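Local coordinates for LPXTG cell wall surface protein (Streptococcus gordonii, PDB 4IGB), which probably serves as a cell-wall-anchored surface adhesin of the bacterium, this piece holding its N-terminal N1 and N2 domains, at residues W145-V155 / S275-Y286; P294-A305 / A422-Y433. All blocks are in the same frame, centred on the assembly; numbering follows the deposited sequence.

Contact 1 (W145-V155 / S275-Y286); sequences WESNAFEIGNV and STETCSAVFGLY. With SO4 (sulfate ion), chain J.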
loop_
_atom_site.group_PDB
_atom_site.type_symbol
_atom_site.label_atom_id
_atom_site.label_comp_id
_atom_site.label_asym_id
_atom_site.label_seq_id
_atom_site.Cartn_x
_atom_site.Cartn_y
_atom_site.Cartn_z
ATOM N N TRP B 145 0.630 -10.530 17.070
ATOM C CA TRP B 145 1.598 -9.446 17.207
ATOM C C TRP B 145 0.984 -8.086 16.892
ATOM O O TRP B 145 1.154 -7.135 17.652
ATOM C CB TRP B 145 2.802 -9.714 16.303
ATOM C CG TRP B 145 3.288 -11.122 16.434
ATOM C CD1 TRP B 145 3.354 -12.069 15.451
ATOM C CD2 TRP B 145 3.753 -11.754 17.630
ATOM N NE1 TRP B 145 3.843 -13.251 15.962
ATOM C CE2 TRP B 145 4.095 -13.082 17.300
ATOM C CE3 TRP B 145 3.917 -11.324 18.951
ATOM C CZ2 TRP B 145 4.595 -13.985 18.241
ATOM C CZ3 TRP B 145 4.410 -12.228 19.891
ATOM C CH2 TRP B 145 4.740 -13.540 19.528
ATOM N N GLU B 146 0.289 -8.004 15.761
ATOM C CA GLU B 146 -0.452 -6.810 15.375
ATOM C C GLU B 146 -1.801 -7.248 14.839
ATOM O O GLU B 146 -1.977 -8.405 14.449
ATOM C CB GLU B 146 0.227 -6.066 14.222
ATOM C CG GLU B 146 1.703 -5.804 14.340
ATOM C CD GLU B 146 2.258 -5.157 13.073
ATOM O OE1 GLU B 146 1.462 -4.832 12.157
ATOM O OE2 GLU B 146 3.490 -4.980 12.990
ATOM N N SER B 147 -2.732 -6.303 14.792
ATOM C CA SER B 147 -4.003 -6.496 14.117
ATOM C C SER B 147 -3.787 -6.606 12.604
ATOM O O SER B 147 -2.879 -5.992 12.047
ATOM C CB SER B 147 -4.936 -5.315 14.408
ATOM O OG SER B 147 -5.350 -5.305 15.764
ATOM N N ASN B 148 -4.619 -7.400 11.945
ATOM C CA ASN B 148 -4.697 -7.354 10.492
ATOM C C ASN B 148 -3.356 -7.554 9.795
ATOM O O ASN B 148 -3.005 -6.822 8.880
ATOM C CB ASN B 148 -5.310 -6.018 10.069
ATOM C CG ASN B 148 -6.784 -5.954 10.365
ATOM O OD1 ASN B 148 -7.530 -6.863 10.012
ATOM N ND2 ASN B 148 -7.214 -4.899 11.039
ATOM N N ALA B 149 -2.602 -8.548 10.224
ATOM C CA ALA B 149 -1.262 -8.697 9.709
ATOM C C ALA B 149 -0.951 -10.136 9.336
ATOM O O ALA B 149 -1.629 -11.074 9.767
ATOM C CB ALA B 149 -0.242 -8.178 10.734
ATOM N N PHE B 150 0.077 -10.294 8.522
ATOM C CA PHE B 150 0.653 -11.604 8.272
ATOM C C PHE B 150 2.128 -11.613 8.658
ATOM O O PHE B 150 2.766 -10.557 8.774
ATOM C CB PHE B 150 0.440 -12.046 6.821
ATOM C CG PHE B 150 0.956 -11.078 5.792
ATOM C CD1 PHE B 150 2.280 -11.119 5.384
ATOM C CD2 PHE B 150 0.106 -10.143 5.210
ATOM C CE1 PHE B 150 2.760 -10.244 4.417
ATOM C CE2 PHE B 150 0.577 -9.253 4.250
ATOM C CZ PHE B 150 1.907 -9.314 3.841
ATOM N N GLU B 151 2.665 -12.809 8.857
ATOM C CA GLU B 151 4.035 -12.971 9.309
ATOM C C GLU B 151 4.827 -13.829 8.344
ATOM O O GLU B 151 4.372 -14.892 7.963
ATOM C CB GLU B 151 4.017 -13.639 10.681
ATOM C CG GLU B 151 5.374 -13.983 11.267
ATOM C CD GLU B 151 5.268 -14.322 12.746
ATOM O OE1 GLU B 151 4.166 -14.121 13.310
ATOM O OE2 GLU B 151 6.272 -14.793 13.339
ATOM N N ILE B 152 6.005 -13.359 7.942
ATOM C CA ILE B 152 6.901 -14.146 7.106
ATOM C C ILE B 152 8.179 -14.399 7.883
ATOM O O ILE B 152 8.717 -13.485 8.507
ATOM C CB ILE B 152 7.224 -13.427 5.793
ATOM C CG1 ILE B 152 5.933 -13.080 5.050
ATOM C CG2 ILE B 152 8.104 -14.294 4.923
ATOM C CD1 ILE B 152 6.130 -12.167 3.875
ATOM N N GLY B 153 8.663 -15.637 7.867
ATOM C CA GLY B 153 9.832 -15.984 8.662
ATOM C C GLY B 153 9.927 -17.480 8.906
ATOM O O GLY B 153 9.034 -18.234 8.511
ATOM N N ASN B 154 11.006 -17.912 9.561
ATOM C CA ASN B 154 11.270 -19.340 9.757
ATOM C C ASN B 154 11.252 -19.744 11.232
ATOM O O ASN B 154 11.850 -20.743 11.626
ATOM C CB ASN B 154 12.605 -19.718 9.140
ATOM C CG ASN B 154 13.779 -19.042 9.828
ATOM O OD1 ASN B 154 13.599 -18.113 10.616
ATOM N ND2 ASN B 154 14.985 -19.509 9.534
ATOM N N VAL B 155 10.578 -18.950 12.052
ATOM C CA VAL B 155 10.358 -19.348 13.427
ATOM C C VAL B 155 9.083 -20.179 13.505
ATOM O O VAL B 155 7.994 -19.665 13.253
ATOM C CB VAL B 155 10.202 -18.130 14.344
ATOM C CG1 VAL B 155 10.084 -18.593 15.775
ATOM C CG2 VAL B 155 11.388 -17.184 14.177
ATOM N N SER B 275 15.557 -14.256 6.265
ATOM C CA SER B 275 15.656 -14.442 7.710
ATOM C C SER B 275 17.067 -14.773 8.143
ATOM O O SER B 275 17.962 -14.975 7.324
ATOM C CB SER B 275 14.737 -15.583 8.177
ATOM O OG SER B 275 15.257 -16.853 7.790
ATOM N N THR B 276 17.245 -14.834 9.453
ATOM C CA THR B 276 18.428 -15.434 10.043
ATOM C C THR B 276 18.077 -16.905 10.268
ATOM O O THR B 276 17.083 -17.404 9.733
ATOM C CB THR B 276 18.726 -14.772 11.382
ATOM O OG1 THR B 276 17.629 -15.012 12.269
ATOM C CG2 THR B 276 18.868 -13.267 11.194
ATOM N N GLU B 277 18.877 -17.601 11.061
ATOM C CA GLU B 277 18.594 -18.993 11.377
ATOM C C GLU B 277 17.260 -19.072 12.097
ATOM O O GLU B 277 16.639 -20.130 12.142
ATOM C CB GLU B 277 19.682 -19.579 12.279
ATOM C CG GLU B 277 19.736 -18.897 13.630
ATOM C CD GLU B 277 20.794 -19.474 14.563
ATOM O OE1 GLU B 277 21.481 -20.449 14.190
ATOM O OE2 GLU B 277 20.928 -18.936 15.682
ATOM N N THR B 278 16.827 -17.958 12.683
ATOM C CA THR B 278 15.511 -17.930 13.314
ATOM C C THR B 278 14.978 -16.523 13.570
ATOM O O THR B 278 15.285 -15.911 14.587
ATOM C CB THR B 278 15.451 -18.781 14.630
ATOM O OG1 THR B 278 14.134 -18.705 15.195
ATOM C CG2 THR B 278 16.473 -18.297 15.667
ATOM N N CYS B 279 14.168 -16.011 12.647
ATOM C CA CYS B 279 13.473 -14.753 12.887
ATOM C C CYS B 279 12.304 -14.617 11.937
ATOM O O CYS B 279 12.175 -15.373 10.981
ATOM C CB CYS B 279 14.406 -13.542 12.753
ATOM S SG CYS B 279 14.898 -13.118 11.053
ATOM N N SER B 280 11.435 -13.661 12.222
ATOM C CA SER B 280 10.319 -13.393 11.343
ATOM C C SER B 280 9.932 -11.936 11.495
ATOM O O SER B 280 10.361 -11.262 12.444
ATOM C CB SER B 280 9.140 -14.301 11.684
ATOM O OG SER B 280 8.615 -13.981 12.957
ATOM N N ALA B 281 9.139 -11.453 10.548
ATOM C CA ALA B 281 8.644 -10.090 10.598
ATOM C C ALA B 281 7.157 -10.067 10.279
ATOM O O ALA B 281 6.624 -10.984 9.646
ATOM C CB ALA B 281 9.414 -9.197 9.617
ATOM N N VAL B 282 6.499 -9.001 10.705
ATOM C CA VAL B 282 5.054 -8.914 10.618
ATOM C C VAL B 282 4.707 -7.766 9.688
ATOM O O VAL B 282 5.315 -6.691 9.761
ATOM C CB VAL B 282 4.430 -8.680 12.022
ATOM C CG1 VAL B 282 2.924 -8.568 11.932
ATOM C CG2 VAL B 282 4.813 -9.804 12.963
ATOM N N PHE B 283 3.731 -7.991 8.819
ATOM C CA PHE B 283 3.371 -7.009 7.811
ATOM C C PHE B 283 1.874 -6.797 7.723
ATOM O O PHE B 283 1.092 -7.744 7.831
ATOM C CB PHE B 283 3.840 -7.465 6.431
ATOM C CG PHE B 283 5.298 -7.786 6.362
ATOM C CD1 PHE B 283 6.218 -6.807 6.029
ATOM C CD2 PHE B 283 5.745 -9.071 6.614
ATOM C CE1 PHE B 283 7.575 -7.101 5.960
ATOM C CE2 PHE B 283 7.087 -9.382 6.545
ATOM C CZ PHE B 283 8.012 -8.395 6.215
ATOM N N GLY B 284 1.486 -5.554 7.477
ATOM C CA GLY B 284 0.134 -5.251 7.044
ATOM C C GLY B 284 0.185 -4.651 5.658
ATOM O O GLY B 284 1.263 -4.454 5.109
ATOM N N LEU B 285 -0.969 -4.357 5.072
ATOM C CA LEU B 285 -0.981 -3.617 3.824
ATOM C C LEU B 285 -1.779 -2.348 4.043
ATOM O O LEU B 285 -2.778 -2.355 4.749
ATOM C CB LEU B 285 -1.570 -4.437 2.679
ATOM C CG LEU B 285 -0.909 -5.780 2.370
ATOM C CD1 LEU B 285 -1.695 -6.475 1.259
ATOM C CD2 LEU B 285 0.532 -5.578 1.948
ATOM N N TYR B 286 -1.335 -1.255 3.435
ATOM C CA TYR B 286 -1.918 0.040 3.745
ATOM C C TYR B 286 -2.189 0.860 2.487
ATOM O O TYR B 286 -1.698 0.545 1.394
ATOM C CB TYR B 286 -0.966 0.847 4.618
ATOM C CG TYR B 286 -0.412 0.147 5.840
ATOM C CD1 TYR B 286 -0.912 0.425 7.111
ATOM C CD2 TYR B 286 0.639 -0.759 5.735
ATOM C CE1 TYR B 286 -0.400 -0.204 8.239
ATOM C CE2 TYR B 286 1.166 -1.386 6.869
ATOM C CZ TYR B 286 0.634 -1.107 8.111
ATOM O OH TYR B 286 1.157 -1.727 9.225
HETATM S S SO4 J . 0.289 -0.353 12.463
HETATM O O1 SO4 J . 1.441 0.256 13.124
HETATM O O2 SO4 J . 0.749 -1.379 11.542
HETATM O O3 SO4 J . -0.444 0.684 11.740
HETATM O O4 SO4 J . -0.574 -0.991 13.458
HETATM O O HOH W 1 4.899 -4.314 11.069
HETATM O O HOH W 2 -3.098 -5.104 6.829
HETATM O O HOH W 3 14.395 -21.499 12.414
#
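The ring of Phe150 receives Phe283 on one face: CB of Phe283 sits 4.0 Å from the ring centroid in a CH-pi contact, and the carbonyl O of Phe283 lies above the ring, offset toward its rim. At the edge of the Phe150 ring stands CG of Leu285. The two phenyl planes, 30° apart, are slid so far that they barely overlap. CG of Phe150 lies between backbone N and carbonyl carbon (chi1 55°), which swings the ring over the neighbouring strand. Ile152 CD1 meets Phe283 CE2 at 4.0 Å on this same side of the sheet. At the edge of the Tyr286 ring, in its plane, lies O2 of a sulfate ion, probably from the crystallisation liquor.

On the other side, Val282 CG1 presses tightly on Ala149 CB (3.4 Å), while Val282 CG2 meets Trp145 CD1 at 3.7 Å. Trp145 NE1 makes a weak bond to Glu151 OE1, in the indole plane, and is also hydrogen-bonded to the Tyr157 hydroxyl. The Ser280 hydroxyl donates to Glu151 OE2 from the anti side, tilted well out of the carboxylate plane; Tyr157 bonds OE2 too. Past the strands, Asn154 OD1 accepts from Cys279 N (3.0 Å), and ND2 donates to Thr276 O and Phe170 O.

Paired backbone hydrogen bonds join Phe150 with Phe283 and Ile152 with Ala281, the regular pattern of neighbouring antiparallel strands, here inside a six-stranded sheet of the N1 domain.

Contact 2 (P294-A305 / A422-Y433); sequences PVLEVDPAEIPA and APSNQVSTALLY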
loop_
_atom_site.group_PDB
_atom_site.type_symbol
_atom_site.label_atom_id
_atom_site.label_comp_id
_atom_site.label_asym_id
_atom_site.label_seq_id
_atom_site.Cartn_x
_atom_site.Cartn_y
_atom_site.Cartn_z
ATOM N N PRO B 294 -13.254 14.298 -2.084
ATOM C CA PRO B 294 -13.791 15.577 -2.553
ATOM C C PRO B 294 -15.312 15.543 -2.609
ATOM O O PRO B 294 -15.911 14.513 -2.941
ATOM C CB PRO B 294 -13.182 15.714 -3.954
ATOM C CG PRO B 294 -11.862 15.003 -3.821
ATOM C CD PRO B 294 -12.167 13.804 -2.948
ATOM N N VAL B 295 -15.920 16.674 -2.267
ATOM C CA VAL B 295 -17.366 16.829 -2.303
ATOM C C VAL B 295 -17.768 17.676 -3.509
ATOM O O VAL B 295 -17.333 18.826 -3.659
ATOM C CB VAL B 295 -17.893 17.497 -1.010
ATOM C CG1 VAL B 295 -19.394 17.685 -1.091
ATOM C CG2 VAL B 295 -17.516 16.652 0.206
ATOM N N LEU B 296 -18.594 17.098 -4.370
ATOM C CA LEU B 296 -18.993 17.766 -5.593
ATOM C C LEU B 296 -20.468 18.078 -5.545
ATOM O O LEU B 296 -21.270 17.233 -5.155
ATOM C CB LEU B 296 -18.684 16.888 -6.808
ATOM C CG LEU B 296 -19.066 17.475 -8.171
ATOM C CD1 LEU B 296 -18.219 18.712 -8.458
ATOM C CD2 LEU B 296 -18.898 16.435 -9.269
ATOM N N GLU B 297 -20.819 19.291 -5.951
ATOM C CA GLU B 297 -22.203 19.731 -5.977
ATOM C C GLU B 297 -22.482 20.377 -7.328
ATOM O O GLU B 297 -21.586 20.942 -7.944
ATOM C CB GLU B 297 -22.453 20.744 -4.853
ATOM C CG GLU B 297 -21.935 20.295 -3.492
ATOM C CD GLU B 297 -22.013 21.394 -2.434
ATOM O OE1 GLU B 297 -20.952 21.877 -1.983
ATOM O OE2 GLU B 297 -23.136 21.768 -2.045
ATOM N N VAL B 298 -23.723 20.295 -7.784
ATOM C CA VAL B 298 -24.105 20.898 -9.043
ATOM C C VAL B 298 -25.355 21.755 -8.856
ATOM O O VAL B 298 -26.262 21.390 -8.107
ATOM C CB VAL B 298 -24.376 19.833 -10.126
ATOM C CG1 VAL B 298 -25.565 18.949 -9.733
ATOM C CG2 VAL B 298 -24.627 20.493 -11.476
ATOM N N ASP B 299 -25.387 22.890 -9.540
ATOM C CA ASP B 299 -26.558 23.761 -9.573
ATOM C C ASP B 299 -26.822 24.108 -11.030
ATOM O O ASP B 299 -25.982 24.740 -11.673
ATOM C CB ASP B 299 -26.290 25.023 -8.743
ATOM C CG ASP B 299 -27.436 26.028 -8.794
ATOM O OD1 ASP B 299 -27.216 27.191 -8.397
ATOM O OD2 ASP B 299 -28.551 25.666 -9.223
ATOM N N PRO B 300 -27.988 23.701 -11.567
ATOM C CA PRO B 300 -29.106 23.042 -10.886
ATOM C C PRO B 300 -29.185 21.526 -11.065
ATOM O O PRO B 300 -28.397 20.917 -11.786
ATOM C CB PRO B 300 -30.318 23.679 -11.568
ATOM C CG PRO B 300 -29.865 23.843 -12.979
ATOM C CD PRO B 300 -28.372 24.134 -12.922
ATOM N N ALA B 301 -30.171 20.930 -10.400
ATOM C CA ALA B 301 -30.401 19.490 -10.456
ATOM C C ALA B 301 -31.020 19.085 -11.783
ATOM O O ALA B 301 -30.959 17.924 -12.183
ATOM C CB ALA B 301 -31.296 19.053 -9.309
ATOM N N GLU B 302 -31.625 20.052 -12.459
ATOM C CA GLU B 302 -32.318 19.778 -13.702
ATOM C C GLU B 302 -32.376 21.035 -14.549
ATOM O O GLU B 302 -32.405 22.147 -14.033
ATOM C CB GLU B 302 -33.729 19.230 -13.431
ATOM C CG GLU B 302 -34.826 20.283 -13.276
ATOM C CD GLU B 302 -34.873 20.947 -11.895
ATOM O OE1 GLU B 302 -33.866 20.892 -11.147
ATOM O OE2 GLU B 302 -35.933 21.530 -11.562
ATOM N N ILE B 303 -32.364 20.847 -15.858
ATOM C CA ILE B 303 -32.462 21.952 -16.793
ATOM C C ILE B 303 -33.278 21.515 -17.999
ATOM O O ILE B 303 -33.385 20.318 -18.283
ATOM C CB ILE B 303 -31.084 22.363 -17.323
ATOM C CG1 ILE B 303 -30.379 21.136 -17.900
ATOM C CG2 ILE B 303 -30.250 23.002 -16.235
ATOM C CD1 ILE B 303 -29.221 21.459 -18.798
ATOM N N PRO B 304 -33.866 22.488 -18.711
ATOM C CA PRO B 304 -34.405 22.215 -20.041
ATOM C C PRO B 304 -33.282 21.775 -20.968
ATOM O O PRO B 304 -32.165 22.292 -20.889
ATOM C CB PRO B 304 -34.940 23.579 -20.492
ATOM C CG PRO B 304 -34.243 24.583 -19.623
ATOM C CD PRO B 304 -34.069 23.891 -18.310
ATOM N N ALA B 305 -33.585 20.822 -21.838
ATOM C CA ALA B 305 -32.616 20.307 -22.790
ATOM C C ALA B 305 -32.389 21.316 -23.906
ATOM O O ALA B 305 -32.635 21.024 -25.079
ATOM C CB ALA B 305 -33.099 18.978 -23.363
ATOM N N ALA B 422 -8.114 10.681 -5.640
ATOM C CA ALA B 422 -9.377 10.552 -4.930
ATOM C C ALA B 422 -10.495 11.195 -5.743
ATOM O O ALA B 422 -10.582 12.414 -5.828
ATOM C CB ALA B 422 -9.293 11.195 -3.569
ATOM N N PRO B 423 -11.374 10.372 -6.323
ATOM C CA PRO B 423 -12.502 10.957 -7.052
ATOM C C PRO B 423 -13.577 11.452 -6.106
ATOM O O PRO B 423 -13.755 10.895 -5.036
ATOM C CB PRO B 423 -13.052 9.784 -7.877
ATOM C CG PRO B 423 -12.297 8.538 -7.397
ATOM C CD PRO B 423 -11.500 8.914 -6.184
ATOM N N SER B 424 -14.295 12.485 -6.526
ATOM C CA SER B 424 -15.431 13.002 -5.782
ATOM C C SER B 424 -16.612 12.050 -5.934
ATOM O O SER B 424 -16.537 11.063 -6.665
ATOM C CB SER B 424 -15.834 14.356 -6.347
ATOM O OG SER B 424 -16.454 14.183 -7.615
ATOM N N ASN B 425 -17.705 12.349 -5.245
ATOM C CA ASN B 425 -18.973 11.719 -5.568
ATOM C C ASN B 425 -19.351 12.177 -6.964
ATOM O O ASN B 425 -18.917 13.249 -7.410
ATOM C CB ASN B 425 -20.048 12.187 -4.595
ATOM C CG ASN B 425 -20.146 13.694 -4.545
ATOM O OD1 ASN B 425 -19.227 14.365 -4.076
ATOM N ND2 ASN B 425 -21.245 14.239 -5.055
ATOM N N GLN B 426 -20.157 11.376 -7.652
ATOM C CA GLN B 426 -20.707 11.774 -8.940
ATOM C C GLN B 426 -22.009 12.566 -8.765
ATOM O O GLN B 426 -22.818 12.259 -7.890
ATOM C CB GLN B 426 -20.953 10.549 -9.820
ATOM C CG GLN B 426 -21.441 10.905 -11.222
ATOM C CD GLN B 426 -21.838 9.685 -12.022
ATOM O OE1 GLN B 426 -21.119 9.258 -12.924
ATOM N NE2 GLN B 426 -22.994 9.114 -11.694
ATOM N N VAL B 427 -22.216 13.588 -9.589
ATOM C CA VAL B 427 -23.465 14.350 -9.531
ATOM C C VAL B 427 -24.179 14.291 -10.859
ATOM O O VAL B 427 -23.604 13.886 -11.865
ATOM C CB VAL B 427 -23.260 15.844 -9.160
ATOM C CG1 VAL B 427 -22.677 15.981 -7.751
ATOM C CG2 VAL B 427 -22.401 16.559 -10.210
ATOM N N SER B 428 -25.436 14.709 -10.859
ATOM C CA SER B 428 -26.249 14.587 -12.054
ATOM C C SER B 428 -27.148 15.789 -12.277
ATOM O O SER B 428 -27.786 16.285 -11.355
ATOM C CB SER B 428 -27.105 13.322 -11.982
ATOM O OG SER B 428 -26.540 12.288 -12.766
ATOM N N THR B 429 -27.195 16.244 -13.520
ATOM C CA THR B 429 -28.195 17.212 -13.931
ATOM C C THR B 429 -29.140 16.574 -14.947
ATOM O O THR B 429 -28.724 16.207 -16.051
ATOM C CB THR B 429 -27.543 18.464 -14.513
ATOM O OG1 THR B 429 -26.705 19.059 -13.508
ATOM C CG2 THR B 429 -28.612 19.457 -14.963
ATOM N N ALA B 430 -30.405 16.427 -14.553
ATOM C CA ALA B 430 -31.420 15.818 -15.408
ATOM C C ALA B 430 -31.830 16.760 -16.530
ATOM O O ALA B 430 -31.880 17.976 -16.347
ATOM C CB ALA B 430 -32.632 15.425 -14.584
ATOM N N LEU B 431 -32.133 16.193 -17.692
ATOM C CA LEU B 431 -32.552 16.985 -18.842
ATOM C C LEU B 431 -34.069 16.981 -18.994
ATOM O O LEU B 431 -34.709 15.933 -18.908
ATOM C CB LEU B 431 -31.894 16.464 -20.119
ATOM C CG LEU B 431 -30.397 16.746 -20.267
ATOM C CD1 LEU B 431 -29.952 16.542 -21.705
ATOM C CD2 LEU B 431 -30.067 18.151 -19.793
ATOM N N LEU B 432 -34.639 18.161 -19.218
ATOM C CA LEU B 432 -36.079 18.301 -19.390
ATOM C C LEU B 432 -36.422 18.663 -20.830
ATOM O O LEU B 432 -35.913 19.645 -21.369
ATOM C CB LEU B 432 -36.629 19.367 -18.442
ATOM C CG LEU B 432 -37.180 18.879 -17.101
ATOM C CD1 LEU B 432 -36.666 17.485 -16.785
ATOM C CD2 LEU B 432 -36.822 19.852 -15.990
ATOM N N TYR B 433 -37.287 17.867 -21.447
ATOM C CA TYR B 433 -37.701 18.108 -22.824
ATOM C C TYR B 433 -39.096 18.722 -22.880
ATOM O O TYR B 433 -40.063 18.133 -22.398
ATOM C CB TYR B 433 -37.662 16.809 -23.630
ATOM C CG TYR B 433 -36.277 16.421 -24.095
ATOM C CD1 TYR B 433 -35.742 16.952 -25.261
ATOM C CD2 TYR B 433 -35.504 15.526 -23.368
ATOM C CE1 TYR B 433 -34.477 16.603 -25.690
ATOM C CE2 TYR B 433 -34.238 15.170 -23.790
ATOM C CZ TYR B 433 -33.730 15.712 -24.951
ATOM O OH TYR B 433 -32.469 15.361 -25.376
#
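Leu296 and Val427 cross at about a right angle, with CD2 of the leucine 3.6 Å from CG2 of the valine. That same valine methyl also meets Val298, whose side chain slides past Val427 in the opposite direction, Val298 CB to Val427 CG2 at 3.8 Å. Tyr313 of the adjoining strand 310-317 touches both valines.

Beside this apolar cluster, the amide of Asn425 turns to the backbone of Leu296, where the axes of strands 295-299 and 427-432 lie 6.9 Å apart, too far for the backbones to bond directly. Asn425 OD1 accepts from Leu296 N on a lone pair, in the carbonyl plane (2.8 Å), while Asn425 ND2 returns a nearly straight bond to Leu296 O (3.0 Å, 171° at the hydrogen). The two bonds fix the rotation of the amide.

Farther on, after the cis peptide before Pro300, the strands draw together. Ile303 and Leu431 lie side by side and point the same way, Ile303 CG1 to Leu431 CD2 at 3.5 Å, whereas Thr429 crosses Ile303 at about a right angle, offering its methyl CG2. Ala305 CB lies over one face of the Tyr433 ring, 3.7 Å from the centroid, but that ring is poorly ordered and this CH-pi contact should be read with caution.

Backbone bonds from Ala430 N to Ala301 O, Ile303 N to Ala430 O, Leu432 N to Ile303 O and Ala305 N to Leu432 O follow one another along the chains, the bonding of a parallel strand pair, here joining the first and last strands of the N2 domain, which belongs by sequence to an adhesin clan.

How the contacts relate
The two contacts follow in series along the chain: contact 1 closes within strand 280-287, and the next strand, 295-304, opens contact 2. Each joins strands more than a hundred residues apart in sequence, yet one is an antiparallel pair in the N1 domain and the other a parallel pair in N2. Their centres lie about 48 Å apart on opposite sides of the chain's centre, and their nearest atoms are about 14 Å from each other, so they do not touch. The bound sodium ion, held by Asp198, Asp200 and Thr248, belongs to the neighbourhood of contact 1, about 9 Å from the side chain of Cys279.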